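Local coordinates for protein sulfide-quinone reductase (Aquifex aeolicus, PDB 3HYW) that oxidises hydrogen sulfide to polysulfur with the aid of FAD and passes the electrons to a quinone as a membrane-bound homotrimer, at residues I58-L62 with A63-P67; K224-P228 with D229-Y233; H326-V329 with N330-N334. One frame throughout, in Å; residues are numbered along the deposited sequence.

Interaction 1 (I58-L62 with A63-P67); sequences ISVPL and APLLP
Leu62 and Leu66 meet in a tight local turn, where the chain leaves the short strand 59-61 and starts the 3-10 segment at Leu66 on its way to strand 71-74. The turn hangs on one carbonyl. Leu62 O takes the amide of Leu66 at 2.9 Å from Leu66 N in an almost linear bond, 178° at the hydrogen, with the donor nearly in line with the C=O. Leu65 N also reaches Leu62 O, but at 3.1 Å and only 134° the bond is weak. The side chains pack in two places. CB of Leu62 lies 4.0 Å from CD1 of Leu66, and CG of Leu66 rests 3.4 Å from Leu62 O, so apolar carbon lies beside the same oxygen that the two amides grip. In the second place, CG1 of Val60 and CD2 of Leu65 touch at 3.5 Å, the two side chains crossing at a slant. CG1 of Val60 stands anti to its backbone N (chi1 -176°); in Leu65 it is CG that takes that position, and CD2, carried on from it, makes the touch. Pro61 O lies 3.6 Å from CD of Pro64, a residue with no amide hydrogen to offer it. Beyond the turn, Leu62 and Leu66 both touch Phe73 of strand 71-74, Leu65 and Leu66 lean on Tyr19 of helix 12-24, and the Leu62 side chain comes about 6 Å from the bound FAD. The chemistry is that of a backbone turn with an apolar inner side: one oxygen closes it, gripped by one straight bond and one weak one, and the leucines anchor it within the Rossmann-type FAD-binding fold.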
ATOM      1  N   ILE A  58       5.776  16.866  35.031  1.00 34.16           N
ATOM      2  CA  ILE A  58       4.881  17.241  33.930  1.00 34.02           C
ATOM      3  C   ILE A  58       3.626  17.959  34.427  1.00 33.74           C
ATOM      4  O   ILE A  58       2.579  17.919  33.780  1.00 33.70           O
ATOM      5  CB  ILE A  58       4.466  16.014  33.056  1.00 33.81           C
ATOM      6  CG1 ILE A  58       3.687  14.987  33.897  1.00 33.84           C
ATOM      7  CG2 ILE A  58       5.705  15.380  32.426  1.00 33.48           C
ATOM      8  CD1 ILE A  58       2.721  14.115  33.118  1.00 33.63           C
ATOM      9  N   SER A  59       3.744  18.611  35.580  1.00 33.54           N
ATOM     10  CA  SER A  59       2.642  19.375  36.163  1.00 33.60           C
ATOM     11  C   SER A  59       3.160  20.653  36.824  1.00 33.24           C
ATOM     12  O   SER A  59       4.335  20.739  37.176  1.00 33.25           O
ATOM     13  CB  SER A  59       1.868  18.527  37.179  1.00 33.56           C
ATOM     14  OG  SER A  59       2.737  17.979  38.156  1.00 33.41           O
ATOM     15  N   VAL A  60       2.271  21.632  36.980  1.00 33.15           N
ATOM     16  CA  VAL A  60       2.599  22.926  37.577  1.00 32.49           C
ATOM     17  C   VAL A  60       1.509  23.330  38.585  1.00 32.42           C
ATOM     18  O   VAL A  60       0.364  23.566  38.187  1.00 32.47           O
ATOM     19  CB  VAL A  60       2.730  24.034  36.486  1.00 32.54           C
ATOM     20  CG1 VAL A  60       3.158  25.367  37.103  1.00 31.68           C
ATOM     21  CG2 VAL A  60       3.728  23.625  35.404  1.00 32.12           C
ATOM     22  N   PRO A  61       1.851  23.401  39.890  1.00 32.25           N
ATOM     23  CA  PRO A  61       0.885  23.933  40.864  1.00 31.97           C
ATOM     24  C   PRO A  61       0.517  25.397  40.560  1.00 31.96           C
ATOM     25  O   PRO A  61       1.404  26.246  40.392  1.00 32.05           O
ATOM     26  CB  PRO A  61       1.628  23.803  42.200  1.00 31.94           C
ATOM     27  CG  PRO A  61       2.662  22.738  41.954  1.00 31.95           C
ATOM     28  CD  PRO A  61       3.101  22.980  40.548  1.00 31.99           C
ATOM     29  N   LEU A  62      -0.782  25.671  40.494  1.00 31.63           N
ATOM     30  CA  LEU A  62      -1.306  26.956  40.008  1.00 31.89           C
ATOM     31  C   LEU A  62      -1.485  28.049  41.061  1.00 32.24           C
ATOM     32  O   LEU A  62      -1.338  29.233  40.750  1.00 32.25           O
ATOM     33  CB  LEU A  62      -2.627  26.734  39.274  1.00 31.95           C
ATOM     34  CG  LEU A  62      -2.527  25.838  38.032  1.00 31.91           C
ATOM     35  CD1 LEU A  62      -3.897  25.523  37.451  1.00 32.34           C
ATOM     36  CD2 LEU A  62      -1.625  26.484  36.987  1.00 33.05           C
ATOM     37  N   ALA A  63      -1.815  27.657  42.291  1.00 32.35           N
ATOM     38  CA  ALA A  63      -2.078  28.620  43.367  1.00 32.54           C
ATOM     39  C   ALA A  63      -0.901  29.552  43.665  1.00 32.38           C
ATOM     40  O   ALA A  63      -1.107  30.755  43.813  1.00 32.81           O
ATOM     41  CB  ALA A  63      -2.551  27.915  44.636  1.00 32.57           C
ATOM     42  N   PRO A  64       0.333  29.013  43.762  1.00 32.55           N
ATOM     43  CA  PRO A  64       1.424  29.969  43.989  1.00 32.77           C
ATOM     44  C   PRO A  64       1.916  30.664  42.717  1.00 32.97           C
ATOM     45  O   PRO A  64       2.663  31.640  42.803  1.00 33.65           O
ATOM     46  CB  PRO A  64       2.537  29.106  44.592  1.00 32.81           C
ATOM     47  CG  PRO A  64       2.265  27.725  44.112  1.00 32.73           C
ATOM     48  CD  PRO A  64       0.816  27.619  43.717  1.00 32.19           C
ATOM     49  N   LEU A  65       1.487  30.175  41.560  1.00 33.03           N
ATOM     50  CA  LEU A  65       1.974  30.668  40.281  1.00 32.84           C
ATOM     51  C   LEU A  65       1.136  31.813  39.702  1.00 32.91           C
ATOM     52  O   LEU A  65       1.676  32.859  39.357  1.00 32.57           O
ATOM     53  CB  LEU A  65       2.053  29.515  39.274  1.00 32.88           C
ATOM     54  CG  LEU A  65       2.510  29.881  37.862  1.00 32.57           C
ATOM     55  CD1 LEU A  65       3.993  30.241  37.851  1.00 32.72           C
ATOM     56  CD2 LEU A  65       2.218  28.742  36.931  1.00 32.44           C
ATOM     57  N   LEU A  66      -0.177  31.610  39.599  1.00 32.82           N
ATOM     58  CA  LEU A  66      -1.049  32.556  38.886  1.00 32.89           C
ATOM     59  C   LEU A  66      -1.110  34.006  39.425  1.00 33.22           C
ATOM     60  O   LEU A  66      -1.201  34.932  38.623  1.00 32.67           O
ATOM     61  CB  LEU A  66      -2.447  31.961  38.649  1.00 33.00           C
ATOM     62  CG  LEU A  66      -2.465  30.639  37.866  1.00 32.64           C
ATOM     63  CD1 LEU A  66      -3.887  30.130  37.667  1.00 32.47           C
ATOM     64  CD2 LEU A  66      -1.756  30.777  36.523  1.00 32.48           C
ATOM     65  N   PRO A  67      -1.050  34.208  40.768  1.00 33.51           N
ATOM     66  CA  PRO A  67      -0.955  35.573  41.332  1.00 33.93           C
ATOM     67  C   PRO A  67       0.247  36.388  40.830  1.00 34.10           C
ATOM     68  O   PRO A  67       0.155  37.610  40.729  1.00 33.86           O
ATOM     69  CB  PRO A  67      -0.825  35.321  42.837  1.00 33.86           C
ATOM     70  CG  PRO A  67      -1.488  34.010  43.043  1.00 34.27           C
ATOM     71  CD  PRO A  67      -1.121  33.200  41.841  1.00 33.52           C
TER

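Interaction 2 (K224-P228 with D229-Y233); sequences KAIEP and DKVIY
A beta hairpin with a classic bulge brings strand 224-226 against strand 230-233, antiparallel and 4.7 Å apart at the closest approach of their axes. At the bulge Lys224 and Ala225 both face Ile232, whose carbonyl accepts two amides: Lys224 N at 2.8 Å from Ile232 O, lying in the carbonyl plane, and Ala225 N at 3.2 Å from Ile232 O, tilted out of it. Ile232 N donates back to Ala225 O at 2.8 Å, and nearer the turn Glu227 N bonds Lys230 O. Ala225 and Ile232 share one face of the sheet, CB against CB. Beside the turn Glu227 runs alongside Lys230, its OE1 3.2 Å from CE of Lys230, and crosses Ile232, with OE2 3.2 Å from CD1 of Ile232. The charged ends stay beyond salt-bridge range, with OE1 of Glu227 4.2 Å from NZ of Lys230; that ammonium pairs with Glu242 instead. Lys230 CG sits between its backbone N and carbonyl carbon (chi1 50°), and the extended chain beyond it follows the glutamate. Ile226 and Val231 lie on the other face, CG1 to CG2 at 4.1 Å. Those two side chains pack on Thr248 and Phe250 of strand 247-255, Ile226 also touches Gln116 of helix 116-119, and strand 240-244 bonds along the far edge of 230-234.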
ATOM      1  N   LYS A 224     -17.734  -3.097  22.010  1.00 33.14           N
ATOM      2  CA  LYS A 224     -18.991  -3.101  22.760  1.00 33.91           C
ATOM      3  C   LYS A 224     -18.795  -3.410  24.240  1.00 33.77           C
ATOM      4  O   LYS A 224     -19.576  -2.962  25.086  1.00 33.40           O
ATOM      5  CB  LYS A 224     -19.975  -4.105  22.148  1.00 34.05           C
ATOM      6  CG  LYS A 224     -20.528  -3.691  20.786  1.00 36.36           C
ATOM      7  CD  LYS A 224     -21.196  -2.310  20.852  1.00 38.72           C
ATOM      8  CE  LYS A 224     -21.727  -1.862  19.501  1.00 39.99           C
ATOM      9  NZ  LYS A 224     -23.182  -2.120  19.365  1.00 41.50           N
ATOM     10  N   ALA A 225     -17.753  -4.182  24.540  1.00 33.84           N
ATOM     11  CA  ALA A 225     -17.503  -4.641  25.894  1.00 34.19           C
ATOM     12  C   ALA A 225     -16.046  -4.978  26.116  1.00 34.56           C
ATOM     13  O   ALA A 225     -15.372  -5.523  25.235  1.00 34.73           O
ATOM     14  CB  ALA A 225     -18.385  -5.865  26.229  1.00 33.75           C
ATOM     15  N   ILE A 226     -15.574  -4.643  27.310  1.00 34.89           N
ATOM     16  CA  ILE A 226     -14.276  -5.075  27.781  1.00 35.60           C
ATOM     17  C   ILE A 226     -14.509  -5.857  29.066  1.00 36.12           C
ATOM     18  O   ILE A 226     -14.998  -5.318  30.062  1.00 36.20           O
ATOM     19  CB  ILE A 226     -13.311  -3.890  28.005  1.00 35.48           C
ATOM     20  CG1 ILE A 226     -13.089  -3.142  26.684  1.00 35.40           C
ATOM     21  CG2 ILE A 226     -11.983  -4.382  28.562  1.00 35.65           C
ATOM     22  CD1 ILE A 226     -12.840  -1.673  26.840  1.00 34.99           C
ATOM     23  N   GLU A 227     -14.185  -7.141  29.010  1.00 36.69           N
ATOM     24  CA  GLU A 227     -14.283  -8.023  30.157  1.00 37.48           C
ATOM     25  C   GLU A 227     -12.868  -8.225  30.703  1.00 37.62           C
ATOM     26  O   GLU A 227     -11.900  -7.814  30.057  1.00 37.39           O
ATOM     27  CB  GLU A 227     -14.943  -9.345  29.746  1.00 37.57           C
ATOM     28  CG  GLU A 227     -16.405  -9.182  29.303  1.00 38.30           C
ATOM     29  CD  GLU A 227     -17.088 -10.492  28.930  1.00 38.44           C
ATOM     30  OE1 GLU A 227     -16.578 -11.577  29.291  1.00 40.82           O
ATOM     31  OE2 GLU A 227     -18.153 -10.435  28.281  1.00 39.81           O
ATOM     32  N   PRO A 228     -12.733  -8.812  31.910  1.00 37.76           N
ATOM     33  CA  PRO A 228     -11.378  -9.051  32.420  1.00 37.86           C
ATOM     34  C   PRO A 228     -10.580 -10.000  31.521  1.00 37.92           C
ATOM     35  O   PRO A 228      -9.347 -10.016  31.567  1.00 37.89           O
ATOM     36  CB  PRO A 228     -11.632  -9.707  33.785  1.00 38.02           C
ATOM     37  CG  PRO A 228     -13.018  -9.280  34.164  1.00 37.95           C
ATOM     38  CD  PRO A 228     -13.766  -9.235  32.872  1.00 37.61           C
ATOM     39  N   ASP A 229     -11.310 -10.729  30.681  1.00 37.75           N
ATOM     40  CA  ASP A 229     -10.832 -11.884  29.934  1.00 37.99           C
ATOM     41  C   ASP A 229     -10.624 -11.570  28.450  1.00 37.47           C
ATOM     42  O   ASP A 229      -9.827 -12.228  27.768  1.00 37.49           O
ATOM     43  CB  ASP A 229     -11.891 -13.001  30.073  1.00 38.18           C
ATOM     44  CG  ASP A 229     -11.398 -14.365  29.604  1.00 39.97           C
ATOM     45  OD1 ASP A 229     -10.262 -14.462  29.083  1.00 42.09           O
ATOM     46  OD2 ASP A 229     -12.156 -15.354  29.764  1.00 40.42           O
ATOM     47  N   LYS A 230     -11.355 -10.575  27.948  1.00 36.68           N
ATOM     48  CA  LYS A 230     -11.507 -10.390  26.507  1.00 36.06           C
ATOM     49  C   LYS A 230     -12.141  -9.054  26.124  1.00 35.52           C
ATOM     50  O   LYS A 230     -12.742  -8.370  26.952  1.00 35.12           O
ATOM     51  CB  LYS A 230     -12.343 -11.543  25.913  1.00 35.94           C
ATOM     52  CG  LYS A 230     -13.652 -11.820  26.637  1.00 36.68           C
ATOM     53  CD  LYS A 230     -14.238 -13.159  26.217  1.00 37.68           C
ATOM     54  CE  LYS A 230     -15.255 -13.666  27.217  1.00 38.35           C
ATOM     55  NZ  LYS A 230     -15.996 -14.849  26.693  1.00 38.43           N
ATOM     56  N   VAL A 231     -11.990  -8.699  24.853  1.00 35.23           N
ATOM     57  CA  VAL A 231     -12.687  -7.561  24.271  1.00 35.15           C
ATOM     58  C   VAL A 231     -13.701  -8.102  23.272  1.00 35.49           C
ATOM     59  O   VAL A 231     -13.398  -9.014  22.487  1.00 35.25           O
ATOM     60  CB  VAL A 231     -11.709  -6.552  23.608  1.00 35.21           C
ATOM     61  CG1 VAL A 231     -12.463  -5.443  22.863  1.00 34.46           C
ATOM     62  CG2 VAL A 231     -10.798  -5.940  24.664  1.00 35.04           C
ATOM     63  N   ILE A 232     -14.915  -7.567  23.350  1.00 35.74           N
ATOM     64  CA  ILE A 232     -15.988  -7.914  22.425  1.00 35.94           C
ATOM     65  C   ILE A 232     -16.276  -6.715  21.516  1.00 36.01           C
ATOM     66  O   ILE A 232     -16.522  -5.600  21.991  1.00 35.87           O
ATOM     67  CB  ILE A 232     -17.271  -8.354  23.170  1.00 35.93           C
ATOM     68  CG1 ILE A 232     -16.958  -9.501  24.143  1.00 35.99           C
ATOM     69  CG2 ILE A 232     -18.366  -8.748  22.173  1.00 35.78           C
ATOM     70  CD1 ILE A 232     -18.089  -9.835  25.100  1.00 36.32           C
ATOM     71  N   TYR A 233     -16.212  -6.951  20.210  1.00 36.20           N
ATOM     72  CA  TYR A 233     -16.504  -5.916  19.231  1.00 36.60           C
ATOM     73  C   TYR A 233     -17.550  -6.388  18.227  1.00 37.35           C
ATOM     74  O   TYR A 233     -17.747  -7.588  18.039  1.00 37.35           O
ATOM     75  CB  TYR A 233     -15.226  -5.432  18.527  1.00 36.20           C
ATOM     76  CG  TYR A 233     -14.531  -6.467  17.668  1.00 35.75           C
ATOM     77  CD1 TYR A 233     -13.573  -7.323  18.210  1.00 35.51           C
ATOM     78  CD2 TYR A 233     -14.823  -6.578  16.307  1.00 35.42           C
ATOM     79  CE1 TYR A 233     -12.929  -8.274  17.418  1.00 35.80           C
ATOM     80  CE2 TYR A 233     -14.185  -7.519  15.507  1.00 35.27           C
ATOM     81  CZ  TYR A 233     -13.237  -8.361  16.067  1.00 35.72           C
ATOM     82  OH  TYR A 233     -12.617  -9.306  15.277  1.00 36.04           O
TER

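Interaction 3 (H326-V329 with N330-N334); sequences HNIV and NDIRN
Val329 and Asn330 lie at the heart of this last turn of helix 314-332, which closes in a Schellman motif: Asn334, with positive phi, is the C-prime residue and its amide returns to Asp331 O. Through the turn the helical bonds continue, from Asn330 N to His326 O at 2.8 Å and, at the end, from Arg333 N to Val329 O at 3.0 Å. Val329 holds its CG1 anti to the backbone N (chi1 161°), and this methyl lies over one face of the Arg333 guanidinium, 3.3 Å from NH1. The arginine chain is extended from CG to NE and runs alongside the valine, pointing the same way, while its NH2 makes a weak bond to Leu24 O. Val329 also packs on Leu21 and Leu24 of helix 12-24.

Asn330 folds back along its own helix. CG stands anti to the carbonyl carbon (chi1 -76°), which lays the amide close to the preceding turn, CG 3.2 Å from His326 O. Its ND2 donates to Asp337 O in the loop beyond the helix, and its OD1 takes a hydrogen from a water that also bonds the imidazole of His326. With an alanine here, Asp337 O is likely to lose this donor and the water its acceptor, weakening the tie between the helix end and the loop. Ile332, one turn after Ile328, sets CD1 4.1 Å from CG2 of Ile328, the two crossing at an angle, and both touch Tyr100 of strand 100-103, whose OH bonds Asp331 OD2. The water sits 2.8 Å from ND1 of His326 and 2.9 Å from OD1 of Asn330.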
ATOM      1  N   HIS A 326      -7.985  37.899  21.605  1.00 32.52           N
ATOM      2  CA  HIS A 326      -8.093  39.084  20.743  1.00 32.78           C
ATOM      3  C   HIS A 326      -9.532  39.551  20.586  1.00 32.52           C
ATOM      4  O   HIS A 326      -9.803  40.754  20.615  1.00 32.29           O
ATOM      5  CB  HIS A 326      -7.468  38.835  19.371  1.00 33.00           C
ATOM      6  CG  HIS A 326      -5.978  38.979  19.359  1.00 34.78           C
ATOM      7  ND1 HIS A 326      -5.351  40.205  19.310  1.00 35.45           N
ATOM      8  CD2 HIS A 326      -4.992  38.052  19.407  1.00 35.34           C
ATOM      9  CE1 HIS A 326      -4.041  40.028  19.320  1.00 36.24           C
ATOM     10  NE2 HIS A 326      -3.797  38.731  19.381  1.00 37.07           N
ATOM     11  N   ASN A 327     -10.443  38.590  20.430  1.00 32.08           N
ATOM     12  CA  ASN A 327     -11.866  38.871  20.305  1.00 32.41           C
ATOM     13  C   ASN A 327     -12.444  39.570  21.533  1.00 32.60           C
ATOM     14  O   ASN A 327     -13.233  40.511  21.404  1.00 32.52           O
ATOM     15  CB  ASN A 327     -12.639  37.580  20.005  1.00 32.15           C
ATOM     16  CG  ASN A 327     -12.419  37.076  18.585  1.00 32.01           C
ATOM     17  OD1 ASN A 327     -12.698  35.912  18.273  1.00 33.12           O
ATOM     18  ND2 ASN A 327     -11.914  37.940  17.723  1.00 30.69           N
ATOM     19  N   ILE A 328     -12.049  39.105  22.720  1.00 32.97           N
ATOM     20  CA  ILE A 328     -12.470  39.713  23.991  1.00 32.94           C
ATOM     21  C   ILE A 328     -11.912  41.128  24.162  1.00 33.59           C
ATOM     22  O   ILE A 328     -12.644  42.069  24.504  1.00 33.42           O
ATOM     23  CB  ILE A 328     -12.070  38.822  25.203  1.00 32.92           C
ATOM     24  CG1 ILE A 328     -12.950  37.568  25.247  1.00 32.03           C
ATOM     25  CG2 ILE A 328     -12.199  39.598  26.522  1.00 32.45           C
ATOM     26  CD1 ILE A 328     -12.483  36.495  26.233  1.00 32.79           C
ATOM     27  N   VAL A 329     -10.612  41.262  23.923  1.00 33.81           N
ATOM     28  CA  VAL A 329      -9.912  42.533  24.027  1.00 34.37           C
ATOM     29  C   VAL A 329     -10.499  43.567  23.051  1.00 34.59           C
ATOM     30  O   VAL A 329     -10.760  44.710  23.435  1.00 34.57           O
ATOM     31  CB  VAL A 329      -8.383  42.320  23.826  1.00 34.28           C
ATOM     32  CG1 VAL A 329      -7.674  43.607  23.462  1.00 34.88           C
ATOM     33  CG2 VAL A 329      -7.781  41.703  25.082  1.00 34.72           C
ATOM     34  N   ASN A 330     -10.737  43.147  21.809  1.00 34.65           N
ATOM     35  CA  ASN A 330     -11.319  44.019  20.794  1.00 34.91           C
ATOM     36  C   ASN A 330     -12.757  44.434  21.090  1.00 35.42           C
ATOM     37  O   ASN A 330     -13.172  45.536  20.728  1.00 35.52           O
ATOM     38  CB  ASN A 330     -11.225  43.384  19.410  1.00 34.98           C
ATOM     39  CG  ASN A 330      -9.833  43.463  18.833  1.00 34.85           C
ATOM     40  OD1 ASN A 330      -8.915  43.989  19.468  1.00 35.49           O
ATOM     41  ND2 ASN A 330      -9.662  42.940  17.624  1.00 35.09           N
ATOM     42  N   ASP A 331     -13.516  43.558  21.747  1.00 35.56           N
ATOM     43  CA  ASP A 331     -14.857  43.935  22.184  1.00 35.80           C
ATOM     44  C   ASP A 331     -14.782  45.039  23.237  1.00 35.93           C
ATOM     45  O   ASP A 331     -15.482  46.053  23.127  1.00 36.15           O
ATOM     46  CB  ASP A 331     -15.646  42.740  22.714  1.00 35.49           C
ATOM     47  CG  ASP A 331     -17.100  43.084  22.965  1.00 36.14           C
ATOM     48  OD1 ASP A 331     -17.860  43.207  21.980  1.00 35.91           O
ATOM     49  OD2 ASP A 331     -17.479  43.253  24.143  1.00 36.56           O
ATOM     50  N   ILE A 332     -13.916  44.845  24.237  1.00 36.18           N
ATOM     51  CA  ILE A 332     -13.682  45.835  25.299  1.00 36.27           C
ATOM     52  C   ILE A 332     -13.296  47.203  24.723  1.00 36.79           C
ATOM     53  O   ILE A 332     -13.786  48.242  25.179  1.00 36.85           O
ATOM     54  CB  ILE A 332     -12.578  45.357  26.293  1.00 36.24           C
ATOM     55  CG1 ILE A 332     -13.052  44.130  27.075  1.00 35.51           C
ATOM     56  CG2 ILE A 332     -12.149  46.505  27.255  1.00 35.70           C
ATOM     57  CD1 ILE A 332     -11.980  43.461  27.920  1.00 36.01           C
ATOM     58  N   ARG A 333     -12.428  47.188  23.715  1.00 37.29           N
ATOM     59  CA  ARG A 333     -11.873  48.411  23.140  1.00 37.84           C
ATOM     60  C   ARG A 333     -12.704  48.991  21.989  1.00 37.82           C
ATOM     61  O   ARG A 333     -12.280  49.948  21.346  1.00 38.05           O
ATOM     62  CB  ARG A 333     -10.429  48.163  22.686  1.00 38.25           C
ATOM     63  CG  ARG A 333      -9.446  47.987  23.836  1.00 39.38           C
ATOM     64  CD  ARG A 333      -8.079  47.586  23.342  1.00 42.29           C
ATOM     65  NE  ARG A 333      -7.118  47.500  24.440  1.00 44.24           N
ATOM     66  CZ  ARG A 333      -5.964  46.842  24.382  1.00 45.39           C
ATOM     67  NH1 ARG A 333      -5.606  46.197  23.275  1.00 45.42           N
ATOM     68  NH2 ARG A 333      -5.166  46.824  25.441  1.00 46.05           N
ATOM     69  N   ASN A 334     -13.886  48.421  21.750  1.00 37.65           N
ATOM     70  CA  ASN A 334     -14.747  48.790  20.614  1.00 37.68           C
ATOM     71  C   ASN A 334     -14.008  48.725  19.275  1.00 37.45           C
ATOM     72  O   ASN A 334     -14.120  49.620  18.431  1.00 37.37           O
ATOM     73  CB  ASN A 334     -15.435  50.155  20.829  1.00 37.64           C
ATOM     74  CG  ASN A 334     -16.623  50.377  19.888  1.00 38.41           C
ATOM     75  OD1 ASN A 334     -17.227  49.425  19.379  1.00 38.64           O
ATOM     76  ND2 ASN A 334     -16.969  51.646  19.665  1.00 38.99           N
TER
HETATM   77  O   HOH W   1      -6.341  42.736  19.921  1.00 44.98           O

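All three interactions are local, but their elements differ: the turn 58-67 follows a strand, 224-233 is a hairpin, and 326-334 ends a helix. Interactions 1 and 3 are partly buried and lean on the same helix, 12-24, with centres about 27 Å apart. Interaction 2 is a surface contact across the chain's centre from interaction 3, their centres about 51 Å apart. In interaction 1 a single oxygen and apolar side chains do the work; interaction 2 sets a packed apolar face (Ile226, Val231) against a more open one where Ala225 and Ile232 lie beside a glutamate and a lysine; interaction 3 adds polar side chains and a water to its helical bonds. Interaction 1 comes near FAD, whereas interaction 2 lies away from the FAD, sulfide and quinone sites.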